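PDB 3GPI: NAD-dependent epimerase/dehydratase from Methylobacillus flagellatus KT, which is of unknown function but probably binds a nicotinamide dinucleotide on a Rossmann-type fold, as relatives in the short-chain dehydrogenase/reductase superfamily do. Local coordinates for residues I166-P172 / L227-I233; Q174-R178 / V220-R225; Y158-L163 / G269-L273; S109-Y113 / N246-S250. All blocks are in the same frame, centred on the assembly; numbering follows the deposited sequence.

Along the chain come 109-113 of contact 4, then 158-163, 166-172 and 174-178, which open contacts 3, 1 and 2; their partners follow as 220-225, 227-233, 246-250 and 269-273, closing contacts 2, 1, 4 and 3. Contacts 1 and 2 share helix 220-230, with centres about 10 Å apart, and contact 3 adds helix 266-277, its centre about 13 Å from that of contact 1. Together they join three helices and the loop at 174-178 into one cluster beside the Rossmann-like sheet. Contact 4 lies farther off, about 25 Å between centres from contact 1, but brushes contact 2 where Arg178 nears Asn246. Sequence-distant pieces thus tie the later chain to the nucleotide-fold core.

Contact 1: I166-P172 / L227-I233; sequences IRQAQTP and LADRQGI
Gln231 reaches across to Ile166 and Gln170 with both ends of its side-chain amide. Gln231 NE2 gives a nearly straight bond to Ile166 O (3.1 Å, 174° at the hydrogen), and Gln231 OE1 accepts from Gln170 NE2 at 2.9 Å. The two amide planes stand 68° apart, steeply turned against each other. The CG2 methyl of Ile166, anti to its own backbone N, comes up obliquely beside the Gln231 amide, 3.5 Å from Gln231 OE1. Next to this polar patch Ala169 CB presses on Leu227 CB at 3.4 Å, tighter than ordinary carbon contact. Ile233 CG2 touches both Ala169 O and the Pro172 ring, 3.7 Å from Pro172 CG. The join ties helix 164-168 and the type I turn Gln168-Thr171 to the last turn of helix 220-230, in what is probably the smaller, substrate-side lobe, as in related epimerase/dehydratase-family proteins. Further out, Gln231 NE2 also bonds back to Leu227 O (3.2 Å), from above that carbonyl plane, which fixes the amide's rotation. Ala228 O accepts from the backbone N of both Gln231 and Ile233, and Gly232, with positive phi, turns the chain to bring Ile233 back. Tyr270 of helix 266-277 packs on both Ile166 and Leu227.

Contact 2: Q174-R178 / V220-R225; sequences QWPAR and VHDLLR
Trp175 lies over Leu224; its CB sits 4.0 Å from His221 CE1. With CG anti to its own carbonyl carbon (chi1 -65°), the indole swings across the flank of helix 220-230. Leu224 CD1 rides over the face of the five-membered ring, 3.7 Å from Trp175 CG and only 14° off the ring normal from its centroid, a CH-pi contact. On the same face Leu224 CB lies over the middle of the indole, 3.7 Å from Trp175 CE2. On the benzo side Trp175 CE3 comes within 4.0 Å of His221 ND1, and at the far end its CZ3 meets the aliphatic CG of Arg225 at 3.7 Å. NE1 turns to Gln168 O, which binds the indole to helix 164-168.

One residue on, the Pro176 ring rests on Val220 CG1 (3.8 Å from Pro176 CG) and reaches Leu224 with its CD. The Pro176 carbonyl O takes the hydrogen bond from His221 NE2 at 2.8 Å, with 155° at the hydrogen and the oxygen close to the imidazole plane. The loop between helix 164-168 and strand 181-186 is thereby laid against the first turns of helix 220-230, whose His221 N is in turn held by Asn179 OD1. Since Pro176 O can only accept, His221 must carry a proton on NE2; the bond does not settle the state of ND1.

Contact 3: Y158-L163 / G269-L273; sequences YGPGRL and GYGAL. With EDO (1,2-ethanediol), chain B.
Tyr158 and Tyr270 stack where strand 149-158 of the Rossmann-like sheet runs into the type II turn Gly159-Arg162, a Tyr-Gly-Pro-Gly run as in many NAD-dependent epimerase/dehydratase relatives. The stack is offset: centroids lie 4.4 Å apart, the planes are inclined by 28°, and Tyr158 CD1 stands over the rim of one Tyr270 face, 3.4 Å from Tyr270 CZ. Tyr158 holds its CG between the backbone N and the carbonyl carbon (chi1 72°), which swings the ring off the strand toward helix 266-277. His186 meets the Tyr158 ring edge-to-face.

Apolar contacts centre on Leu273. Leu273 CD1 touches Tyr158 CD1 at 3.7 Å and Leu163 CD2 at 3.8 Å, while Leu273 CD2 lies against the Gly159-Pro160 peptide, 3.6 Å from Pro160 N. Leu163 is the N-cap residue of helix 164-168, so Leu273 packs on strand end, turn and helix start.

One water bridges the segments, from Tyr270 OH to Arg162 O; Tyr270 OH also bonds O1 of a bound ethanediol, probably from the crystallisation liquor, which reaches Arg184 NE. A leucine in place of Tyr270 would probably leave the Tyr158 ring without its stacking partner and break the water link to the turn.

At Gly159 the backbone angles (phi 151°) would jam a side chain against the preceding carbonyl; across the contact Gly269 lacks a CB, which would clash with Tyr158 OH, 3.2 Å from Gly269 CA.

Contact 4: S109-Y113 / N246-S250; sequences STGVY and NKKLS. With EDO (1,2-ethanediol), chain C.
Lys247 NZ is gripped from several sides. It donates to Tyr113 O at 2.9 Å, lying in the carbonyl plane with a C=O...N angle of 148°, to Asn246 OD1 at 3.0 Å, and to a water at 3.0 Å that also binds Thr110 OG1. A fourth, weak bond runs from Lys247 NZ to Thr110 O at 3.4 Å. The chain bends sharply at chi2 (-97°), which brings the ammonium back to the neighbouring Asn246 side chain as well as across to the 3-10 turn 110-112. This buried amine is thus surrounded by neutral oxygens, which would help to stabilise its charge. Cutting Lys247 back to an alanine is likely to leave Tyr113 O and Asn246 OD1 without this donor and to weaken the join between the turn and 246-250.

Beside the polar centre Leu249 CD1 presses on Thr110 CB at 3.4 Å, closer than usual for carbons, and its CD2 meets Tyr113 CD2 at 4.0 Å. Ser109 OG accepts from Gly111 N (2.9 Å), an ST turn that shapes the bend.

The contact lies where strand 103-109 of the Rossmann-like sheet ends. Strand 248-249 pairs in parallel with strand 120-121, Ile211 of strand 209-212 packs on Thr110, Tyr113 and Leu249, and Tyr113 OH reaches Arg153 of strand 149-158.

Contact 1: I166-P172 / L227-I233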
loop_
_atom_site.group_PDB
_atom_site.type_symbol
_atom_site.label_atom_id
_atom_site.label_comp_id
_atom_site.label_asym_id
_atom_site.label_seq_id
_atom_site.Cartn_x
_atom_site.Cartn_y
_atom_site.Cartn_z
ATOM N N ILE A 166 -14.837 3.423 9.703
ATOM C CA ILE A 166 -15.793 2.830 10.662
ATOM C C ILE A 166 -16.130 3.831 11.756
ATOM O O ILE A 166 -17.323 3.979 12.104
ATOM C CB ILE A 166 -15.267 1.507 11.267
ATOM C CG1 ILE A 166 -15.361 0.403 10.222
ATOM C CG2 ILE A 166 -16.042 1.078 12.550
ATOM C CD1 ILE A 166 -14.753 -0.914 10.660
ATOM N N ARG A 167 -15.116 4.522 12.260
ATOM C CA ARG A 167 -15.363 5.519 13.309
ATOM C C ARG A 167 -16.096 6.719 12.728
ATOM O O ARG A 167 -17.084 7.164 13.336
ATOM C CB ARG A 167 -14.056 5.936 14.002
ATOM C CG ARG A 167 -13.431 4.782 14.806
ATOM C CD ARG A 167 -12.203 5.262 15.577
ATOM N NE ARG A 167 -11.219 5.943 14.722
ATOM C CZ ARG A 167 -10.174 5.353 14.147
ATOM N NH1 ARG A 167 -9.931 4.055 14.299
ATOM N NH2 ARG A 167 -9.366 6.066 13.408
ATOM N N GLN A 168 -15.678 7.222 11.567
ATOM C CA GLN A 168 -16.316 8.383 10.984
ATOM C C GLN A 168 -17.803 8.089 10.683
ATOM O O GLN A 168 -18.655 8.978 10.765
ATOM C CB GLN A 168 -15.643 8.805 9.698
ATOM C CG GLN A 168 -16.218 10.140 9.150
ATOM C CD GLN A 168 -15.439 10.801 8.025
ATOM O OE1 GLN A 168 -14.894 10.150 7.120
ATOM N NE2 GLN A 168 -15.442 12.126 8.052
ATOM N N ALA A 169 -18.116 6.865 10.306
ATOM C CA ALA A 169 -19.491 6.483 9.996
ATOM C C ALA A 169 -20.407 6.603 11.215
ATOM O O ALA A 169 -21.616 6.686 11.062
ATOM C CB ALA A 169 -19.508 5.049 9.470
ATOM N N GLN A 170 -19.809 6.640 12.404
ATOM C CA GLN A 170 -20.578 6.716 13.658
ATOM C C GLN A 170 -21.014 8.135 13.960
ATOM O O GLN A 170 -21.839 8.362 14.872
ATOM C CB GLN A 170 -19.729 6.165 14.813
ATOM C CG GLN A 170 -19.519 4.647 14.770
ATOM C CD GLN A 170 -18.615 4.162 15.860
ATOM O OE1 GLN A 170 -18.391 4.878 16.833
ATOM N NE2 GLN A 170 -18.089 2.954 15.715
ATOM N N THR A 171 -20.461 9.088 13.236
ATOM C CA THR A 171 -20.740 10.505 13.473
ATOM C C THR A 171 -21.158 11.275 12.187
ATOM O O THR A 171 -20.375 12.044 11.640
ATOM C CB THR A 171 -19.543 11.189 14.164
ATOM O OG1 THR A 171 -18.384 11.047 13.325
ATOM C CG2 THR A 171 -19.296 10.579 15.551
ATOM N N PRO A 172 -22.426 11.111 11.732
ATOM C CA PRO A 172 -22.852 11.716 10.465
ATOM C C PRO A 172 -22.771 13.239 10.417
ATOM O O PRO A 172 -22.593 13.792 9.339
ATOM C CB PRO A 172 -24.305 11.231 10.294
ATOM C CG PRO A 172 -24.416 10.044 11.134
ATOM C CD PRO A 172 -23.494 10.281 12.309
ATOM N N LEU A 227 -21.669 1.843 6.199
ATOM C CA LEU A 227 -21.056 1.592 7.488
ATOM C C LEU A 227 -21.942 2.026 8.672
ATOM O O LEU A 227 -21.972 1.370 9.723
ATOM C CB LEU A 227 -19.710 2.282 7.558
ATOM C CG LEU A 227 -18.603 1.614 6.722
ATOM C CD1 LEU A 227 -17.379 2.472 6.671
ATOM C CD2 LEU A 227 -18.284 0.186 7.236
ATOM N N ALA A 228 -22.664 3.122 8.469
ATOM C CA ALA A 228 -23.574 3.628 9.495
ATOM C C ALA A 228 -24.728 2.632 9.647
ATOM O O ALA A 228 -25.080 2.287 10.786
ATOM C CB ALA A 228 -24.087 5.001 9.101
ATOM N N ASP A 229 -25.253 2.121 8.528
ATOM C CA ASP A 229 -26.351 1.153 8.554
ATOM C C ASP A 229 -25.982 -0.097 9.339
ATOM O O ASP A 229 -26.758 -0.604 10.167
ATOM C CB ASP A 229 -26.792 0.780 7.146
ATOM C CG ASP A 229 -27.555 1.883 6.456
ATOM O OD1 ASP A 229 -27.862 2.925 7.086
ATOM O OD2 ASP A 229 -27.847 1.730 5.232
ATOM N N ARG A 230 -24.773 -0.574 9.161
ATOM C CA ARG A 230 -24.389 -1.789 9.849
ATOM C C ARG A 230 -23.990 -1.579 11.295
ATOM O O ARG A 230 -23.767 -2.541 12.012
ATOM C CB ARG A 230 -23.276 -2.496 9.052
ATOM C CG ARG A 230 -23.929 -3.443 8.020
ATOM C CD ARG A 230 -23.295 -3.427 6.673
ATOM N NE ARG A 230 -24.189 -3.973 5.646
ATOM C CZ ARG A 230 -25.022 -3.238 4.916
ATOM N NH1 ARG A 230 -25.089 -1.922 5.110
ATOM N NH2 ARG A 230 -25.811 -3.814 4.001
ATOM N N GLN A 231 -23.891 -0.331 11.737
ATOM C CA GLN A 231 -23.567 -0.025 13.120
ATOM C C GLN A 231 -24.720 0.614 13.922
ATOM O O GLN A 231 -24.502 1.113 15.046
ATOM C CB GLN A 231 -22.352 0.879 13.195
ATOM C CG GLN A 231 -21.071 0.243 12.606
ATOM C CD GLN A 231 -19.909 1.155 12.782
ATOM O OE1 GLN A 231 -19.258 1.140 13.814
ATOM N NE2 GLN A 231 -19.630 1.963 11.754
ATOM N N GLY A 232 -25.918 0.626 13.340
ATOM C CA GLY A 232 -27.065 1.206 14.032
ATOM C C GLY A 232 -26.920 2.701 14.253
ATOM O O GLY A 232 -27.272 3.215 15.323
ATOM N N ILE A 233 -26.379 3.412 13.276
ATOM C CA ILE A 233 -26.154 4.854 13.375
ATOM C C ILE A 233 -27.218 5.586 12.596
ATOM O O ILE A 233 -27.428 5.351 11.419
ATOM C CB ILE A 233 -24.752 5.229 12.802
ATOM C CG1 ILE A 233 -23.640 4.449 13.528
ATOM C CG2 ILE A 233 -24.568 6.732 12.835
ATOM C CD1 ILE A 233 -23.539 4.680 15.021
#

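Contact 2: Q174-R178 / V220-R225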
loop_
_atom_site.group_PDB
_atom_site.type_symbol
_atom_site.label_atom_id
_atom_site.label_comp_id
_atom_site.label_asym_id
_atom_site.label_seq_id
_atom_site.Cartn_x
_atom_site.Cartn_y
_atom_site.Cartn_z
ATOM N N GLN A 174 -20.221 14.827 11.151
ATOM C CA GLN A 174 -18.834 15.100 10.749
ATOM C C GLN A 174 -18.495 14.586 9.353
ATOM O O GLN A 174 -17.331 14.567 8.960
ATOM C CB GLN A 174 -17.836 14.524 11.776
ATOM C CG GLN A 174 -18.082 15.028 13.201
ATOM C CD GLN A 174 -17.056 14.531 14.204
ATOM O OE1 GLN A 174 -15.843 14.611 13.971
ATOM N NE2 GLN A 174 -17.536 14.056 15.353
ATOM N N TRP A 175 -19.505 14.121 8.611
ATOM C CA TRP A 175 -19.241 13.662 7.250
ATOM C C TRP A 175 -18.821 14.813 6.339
ATOM O O TRP A 175 -19.263 15.945 6.531
ATOM C CB TRP A 175 -20.454 12.886 6.700
ATOM C CG TRP A 175 -20.726 11.605 7.443
ATOM C CD1 TRP A 175 -19.970 11.055 8.440
ATOM C CD2 TRP A 175 -21.807 10.698 7.204
ATOM N NE1 TRP A 175 -20.521 9.871 8.848
ATOM C CE2 TRP A 175 -21.648 9.622 8.107
ATOM C CE3 TRP A 175 -22.905 10.694 6.319
ATOM C CZ2 TRP A 175 -22.559 8.550 8.165
ATOM C CZ3 TRP A 175 -23.796 9.615 6.369
ATOM C CH2 TRP A 175 -23.617 8.570 7.293
ATOM N N PRO A 176 -17.932 14.542 5.373
ATOM C CA PRO A 176 -17.426 15.654 4.526
ATOM C C PRO A 176 -18.534 16.251 3.666
ATOM O O PRO A 176 -19.515 15.570 3.343
ATOM C CB PRO A 176 -16.370 14.972 3.642
ATOM C CG PRO A 176 -16.821 13.514 3.588
ATOM C CD PRO A 176 -17.362 13.240 4.969
ATOM N N ALA A 177 -18.432 17.532 3.314
ATOM C CA ALA A 177 -19.442 18.147 2.469
ATOM C C ALA A 177 -19.409 17.564 1.053
ATOM O O ALA A 177 -20.441 17.365 0.439
ATOM C CB ALA A 177 -19.231 19.683 2.425
ATOM N N ARG A 178 -18.214 17.325 0.551
ATOM C CA ARG A 178 -18.028 16.865 -0.823
ATOM C C ARG A 178 -18.108 15.348 -0.866
ATOM O O ARG A 178 -17.460 14.683 -0.057
ATOM C CB ARG A 178 -16.669 17.299 -1.329
ATOM C CG ARG A 178 -16.565 17.190 -2.802
ATOM C CD ARG A 178 -15.248 16.633 -3.142
ATOM N NE ARG A 178 -14.653 17.356 -4.235
ATOM C CZ ARG A 178 -13.383 17.250 -4.605
ATOM N NH1 ARG A 178 -12.545 16.418 -3.982
ATOM N NH2 ARG A 178 -12.963 17.973 -5.622
ATOM N N VAL A 220 -17.803 8.599 -1.154
ATOM C CA VAL A 220 -17.544 8.481 0.286
ATOM C C VAL A 220 -18.867 8.407 1.087
ATOM O O VAL A 220 -18.964 7.697 2.067
ATOM C CB VAL A 220 -16.581 9.589 0.802
ATOM C CG1 VAL A 220 -17.230 10.996 0.756
ATOM C CG2 VAL A 220 -16.038 9.268 2.170
ATOM N N HIS A 221 -19.889 9.133 0.651
ATOM C CA HIS A 221 -21.154 9.070 1.371
ATOM C C HIS A 221 -21.836 7.733 1.271
ATOM O O HIS A 221 -22.515 7.333 2.196
ATOM C CB HIS A 221 -22.116 10.212 0.934
ATOM C CG HIS A 221 -21.805 11.521 1.590
ATOM N ND1 HIS A 221 -22.585 12.028 2.608
ATOM C CD2 HIS A 221 -20.790 12.407 1.401
ATOM C CE1 HIS A 221 -22.062 13.174 3.012
ATOM N NE2 HIS A 221 -20.980 13.430 2.299
ATOM N N ASP A 222 -21.654 7.030 0.159
ATOM C CA ASP A 222 -22.228 5.700 0.091
ATOM C C ASP A 222 -21.527 4.751 1.057
ATOM O O ASP A 222 -22.169 3.908 1.683
ATOM C CB ASP A 222 -22.140 5.129 -1.325
ATOM C CG ASP A 222 -23.109 5.786 -2.301
ATOM O OD1 ASP A 222 -23.984 6.571 -1.879
ATOM O OD2 ASP A 222 -22.946 5.490 -3.493
ATOM N N LEU A 223 -20.217 4.877 1.196
ATOM C CA LEU A 223 -19.483 4.032 2.126
ATOM C C LEU A 223 -19.876 4.372 3.563
ATOM O O LEU A 223 -20.142 3.470 4.348
ATOM C CB LEU A 223 -17.975 4.241 1.916
ATOM C CG LEU A 223 -17.108 3.463 2.893
ATOM C CD1 LEU A 223 -17.344 1.932 2.825
ATOM C CD2 LEU A 223 -15.642 3.739 2.659
ATOM N N LEU A 224 -19.942 5.661 3.875
ATOM C CA LEU A 224 -20.295 6.094 5.234
ATOM C C LEU A 224 -21.703 5.649 5.598
ATOM O O LEU A 224 -21.885 5.161 6.696
ATOM C CB LEU A 224 -20.111 7.597 5.374
ATOM C CG LEU A 224 -18.684 8.087 5.373
ATOM C CD1 LEU A 224 -18.681 9.604 5.112
ATOM C CD2 LEU A 224 -17.966 7.714 6.690
ATOM N N ARG A 225 -22.658 5.758 4.670
ATOM C CA ARG A 225 -24.014 5.302 4.981
ATOM C C ARG A 225 -24.072 3.797 5.153
ATOM O O ARG A 225 -24.787 3.330 6.019
ATOM C CB ARG A 225 -24.984 5.752 3.903
ATOM C CG ARG A 225 -25.309 7.230 3.976
ATOM C CD ARG A 225 -26.238 7.576 2.866
ATOM N NE ARG A 225 -26.718 8.936 3.003
ATOM C CZ ARG A 225 -27.903 9.321 2.541
ATOM N NH1 ARG A 225 -28.728 8.436 1.974
ATOM N NH2 ARG A 225 -28.254 10.593 2.681
#

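Contact 3: Y158-L163 / G269-L273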
loop_
_atom_site.group_PDB
_atom_site.type_symbol
_atom_site.label_atom_id
_atom_site.label_comp_id
_atom_site.label_asym_id
_atom_site.label_seq_id
_atom_site.Cartn_x
_atom_site.Cartn_y
_atom_site.Cartn_z
ATOM N N TYR A 158 -6.920 -0.043 4.211
ATOM C CA TYR A 158 -7.805 -0.202 5.401
ATOM C C TYR A 158 -7.603 -1.592 5.929
ATOM O O TYR A 158 -7.030 -2.456 5.253
ATOM C CB TYR A 158 -9.275 0.048 5.066
ATOM C CG TYR A 158 -9.989 -1.008 4.249
ATOM C CD1 TYR A 158 -11.037 -1.724 4.812
ATOM C CD2 TYR A 158 -9.656 -1.311 2.921
ATOM C CE1 TYR A 158 -11.745 -2.670 4.125
ATOM C CE2 TYR A 158 -10.367 -2.263 2.221
ATOM C CZ TYR A 158 -11.420 -2.944 2.807
ATOM O OH TYR A 158 -12.134 -3.867 2.102
ATOM N N GLY A 159 -8.027 -1.820 7.155
ATOM C CA GLY A 159 -7.813 -3.149 7.746
ATOM C C GLY A 159 -7.702 -2.937 9.241
ATOM O O GLY A 159 -8.019 -1.852 9.726
ATOM N N PRO A 160 -7.198 -3.944 9.983
ATOM C CA PRO A 160 -6.999 -3.774 11.429
ATOM C C PRO A 160 -6.095 -2.577 11.724
ATOM O O PRO A 160 -5.122 -2.335 11.011
ATOM C CB PRO A 160 -6.349 -5.114 11.836
ATOM C CG PRO A 160 -6.827 -6.076 10.781
ATOM C CD PRO A 160 -6.720 -5.247 9.511
ATOM N N GLY A 161 -6.437 -1.760 12.713
ATOM C CA GLY A 161 -5.654 -0.550 12.969
ATOM C C GLY A 161 -5.746 0.591 11.960
ATOM O O GLY A 161 -5.076 1.626 12.117
ATOM N N ARG A 162 -6.589 0.404 10.929
ATOM C CA ARG A 162 -6.951 1.453 9.956
ATOM C C ARG A 162 -8.460 1.459 9.782
ATOM O O ARG A 162 -8.997 1.139 8.713
ATOM C CB ARG A 162 -6.249 1.238 8.624
ATOM C CG ARG A 162 -4.766 1.530 8.693
ATOM C CD ARG A 162 -4.168 1.087 7.416
ATOM N NE ARG A 162 -2.716 1.094 7.390
ATOM C CZ ARG A 162 -1.970 2.060 6.869
ATOM N NH1 ARG A 162 -2.524 3.171 6.375
ATOM N NH2 ARG A 162 -0.651 1.926 6.866
ATOM N N LEU A 163 -9.131 1.818 10.870
ATOM C CA LEU A 163 -10.584 1.788 10.960
ATOM C C LEU A 163 -11.229 3.177 10.959
ATOM O O LEU A 163 -12.396 3.327 11.391
ATOM C CB LEU A 163 -11.019 1.036 12.238
ATOM C CG LEU A 163 -10.470 -0.391 12.357
ATOM C CD1 LEU A 163 -10.860 -0.971 13.727
ATOM C CD2 LEU A 163 -10.945 -1.329 11.259
ATOM N N GLY A 269 -14.503 -6.613 3.023
ATOM C CA GLY A 269 -13.492 -6.138 3.920
ATOM C C GLY A 269 -14.056 -5.501 5.176
ATOM O O GLY A 269 -13.642 -5.845 6.295
ATOM N N TYR A 270 -14.965 -4.548 5.008
ATOM C CA TYR A 270 -15.552 -3.946 6.190
ATOM C C TYR A 270 -16.475 -4.909 6.918
ATOM O O TYR A 270 -16.535 -4.858 8.140
ATOM C CB TYR A 270 -16.223 -2.615 5.870
ATOM C CG TYR A 270 -15.240 -1.490 5.722
ATOM C CD1 TYR A 270 -14.554 -0.998 6.821
ATOM C CD2 TYR A 270 -14.972 -0.926 4.482
ATOM C CE1 TYR A 270 -13.624 0.032 6.723
ATOM C CE2 TYR A 270 -14.044 0.133 4.356
ATOM C CZ TYR A 270 -13.379 0.600 5.472
ATOM O OH TYR A 270 -12.466 1.599 5.354
ATOM N N GLY A 271 -17.144 -5.792 6.184
ATOM C CA GLY A 271 -17.867 -6.908 6.873
ATOM C C GLY A 271 -16.947 -7.656 7.860
ATOM O O GLY A 271 -17.297 -7.861 9.048
ATOM N N ALA A 272 -15.741 -8.025 7.420
ATOM C CA ALA A 272 -14.811 -8.764 8.286
ATOM C C ALA A 272 -14.329 -7.920 9.476
ATOM O O ALA A 272 -14.098 -8.425 10.575
ATOM C CB ALA A 272 -13.626 -9.260 7.467
ATOM N N LEU A 273 -14.219 -6.613 9.295
ATOM C CA LEU A 273 -13.576 -5.818 10.314
ATOM C C LEU A 273 -14.566 -5.507 11.387
ATOM O O LEU A 273 -14.216 -5.494 12.582
ATOM C CB LEU A 273 -13.026 -4.531 9.721
ATOM C CG LEU A 273 -11.804 -4.688 8.842
ATOM C CD1 LEU A 273 -11.552 -3.377 8.116
ATOM C CD2 LEU A 273 -10.599 -5.073 9.699
HETATM C C1 EDO B . -11.251 3.691 2.875
HETATM O O1 EDO B . -11.989 2.517 2.903
HETATM C C2 EDO B . -11.738 4.303 1.606
HETATM O O2 EDO B . -12.423 5.458 2.006
HETATM O O HOH W 1 -11.120 2.594 7.529
#

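Contact 4: S109-Y113 / N246-S250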
loop_
_atom_site.group_PDB
_atom_site.type_symbol
_atom_site.label_atom_id
_atom_site.label_comp_id
_atom_site.label_asym_id
_atom_site.label_seq_id
_atom_site.Cartn_x
_atom_site.Cartn_y
_atom_site.Cartn_z
ATOM N N SER A 109 1.803 5.350 -4.118
ATOM C CA SER A 109 0.448 5.744 -3.777
ATOM C C SER A 109 -0.320 6.206 -4.998
ATOM O O SER A 109 0.246 6.898 -5.845
ATOM C CB SER A 109 0.532 6.957 -2.833
ATOM O OG SER A 109 -0.770 7.486 -2.582
ATOM N N THR A 110 -1.611 5.878 -5.083
ATOM C CA THR A 110 -2.470 6.439 -6.137
ATOM C C THR A 110 -2.687 7.948 -5.972
ATOM O O THR A 110 -3.281 8.550 -6.873
ATOM C CB THR A 110 -3.788 5.708 -6.253
ATOM O OG1 THR A 110 -4.419 5.710 -4.967
ATOM C CG2 THR A 110 -3.547 4.236 -6.715
ATOM N N GLY A 111 -2.200 8.541 -4.885
ATOM C CA GLY A 111 -2.326 10.010 -4.719
ATOM C C GLY A 111 -1.505 10.716 -5.768
ATOM O O GLY A 111 -1.697 11.917 -5.983
ATOM N N VAL A 112 -0.606 10.026 -6.470
ATOM C CA VAL A 112 0.135 10.657 -7.571
ATOM C C VAL A 112 -0.792 11.068 -8.683
ATOM O O VAL A 112 -0.457 11.994 -9.453
ATOM C CB VAL A 112 1.281 9.781 -8.138
ATOM C CG1 VAL A 112 2.297 9.470 -7.031
ATOM C CG2 VAL A 112 0.794 8.490 -8.758
ATOM N N TYR A 113 -1.957 10.441 -8.776
ATOM C CA TYR A 113 -2.993 10.862 -9.729
ATOM C C TYR A 113 -3.745 12.008 -9.092
ATOM O O TYR A 113 -4.770 11.801 -8.432
ATOM C CB TYR A 113 -3.962 9.704 -10.023
ATOM C CG TYR A 113 -3.327 8.531 -10.715
ATOM C CD1 TYR A 113 -3.058 8.557 -12.080
ATOM C CD2 TYR A 113 -3.037 7.369 -10.010
ATOM C CE1 TYR A 113 -2.490 7.461 -12.709
ATOM C CE2 TYR A 113 -2.470 6.281 -10.632
ATOM C CZ TYR A 113 -2.209 6.324 -11.969
ATOM O OH TYR A 113 -1.638 5.214 -12.578
ATOM N N ASN A 246 -12.156 13.509 -6.814
ATOM C CA ASN A 246 -11.165 12.442 -6.865
ATOM C C ASN A 246 -11.301 11.670 -8.187
ATOM O O ASN A 246 -11.537 12.310 -9.214
ATOM C CB ASN A 246 -11.244 11.532 -5.631
ATOM C CG ASN A 246 -9.963 10.744 -5.421
ATOM O OD1 ASN A 246 -8.849 11.191 -5.747
ATOM N ND2 ASN A 246 -10.113 9.548 -4.909
ATOM N N LYS A 247 -11.189 10.337 -8.203
ATOM C CA LYS A 247 -11.246 9.565 -9.459
ATOM C C LYS A 247 -11.542 8.136 -9.141
ATOM O O LYS A 247 -11.546 7.771 -7.969
ATOM C CB LYS A 247 -9.909 9.635 -10.216
ATOM C CG LYS A 247 -8.761 8.960 -9.469
ATOM C CD LYS A 247 -7.921 9.920 -8.692
ATOM C CE LYS A 247 -7.101 9.124 -7.668
ATOM N NZ LYS A 247 -6.319 10.000 -6.797
ATOM N N LYS A 248 -11.774 7.336 -10.171
ATOM C CA LYS A 248 -11.966 5.897 -9.987
ATOM C C LYS A 248 -10.740 5.229 -10.524
ATOM O O LYS A 248 -10.230 5.583 -11.571
ATOM C CB LYS A 248 -13.196 5.400 -10.753
ATOM C CG LYS A 248 -14.505 6.017 -10.235
ATOM C CD LYS A 248 -15.721 5.612 -11.076
ATOM C CE LYS A 248 -15.703 6.299 -12.438
ATOM N NZ LYS A 248 -17.030 6.257 -13.140
ATOM N N LEU A 249 -10.250 4.252 -9.788
ATOM C CA LEU A 249 -9.055 3.546 -10.214
ATOM C C LEU A 249 -9.356 2.103 -10.568
ATOM O O LEU A 249 -9.998 1.366 -9.810
ATOM C CB LEU A 249 -8.024 3.622 -9.079
ATOM C CG LEU A 249 -7.531 4.999 -8.703
ATOM C CD1 LEU A 249 -6.929 5.014 -7.310
ATOM C CD2 LEU A 249 -6.552 5.477 -9.749
ATOM N N SER A 250 -8.927 1.704 -11.773
ATOM C CA SER A 250 -9.097 0.355 -12.271
ATOM C C SER A 250 -7.977 -0.578 -11.821
ATOM O O SER A 250 -6.812 -0.268 -11.971
ATOM C CB SER A 250 -9.071 0.375 -13.800
ATOM O OG SER A 250 -9.130 -0.959 -14.286
HETATM C C1 EDO C . -9.590 7.495 -2.846
HETATM O O1 EDO C . -9.826 7.086 -1.528
HETATM C C2 EDO C . -8.283 6.972 -3.335
HETATM O O2 EDO C . -7.852 7.557 -4.529
HETATM O O HOH W 2 -5.747 8.263 -4.443
#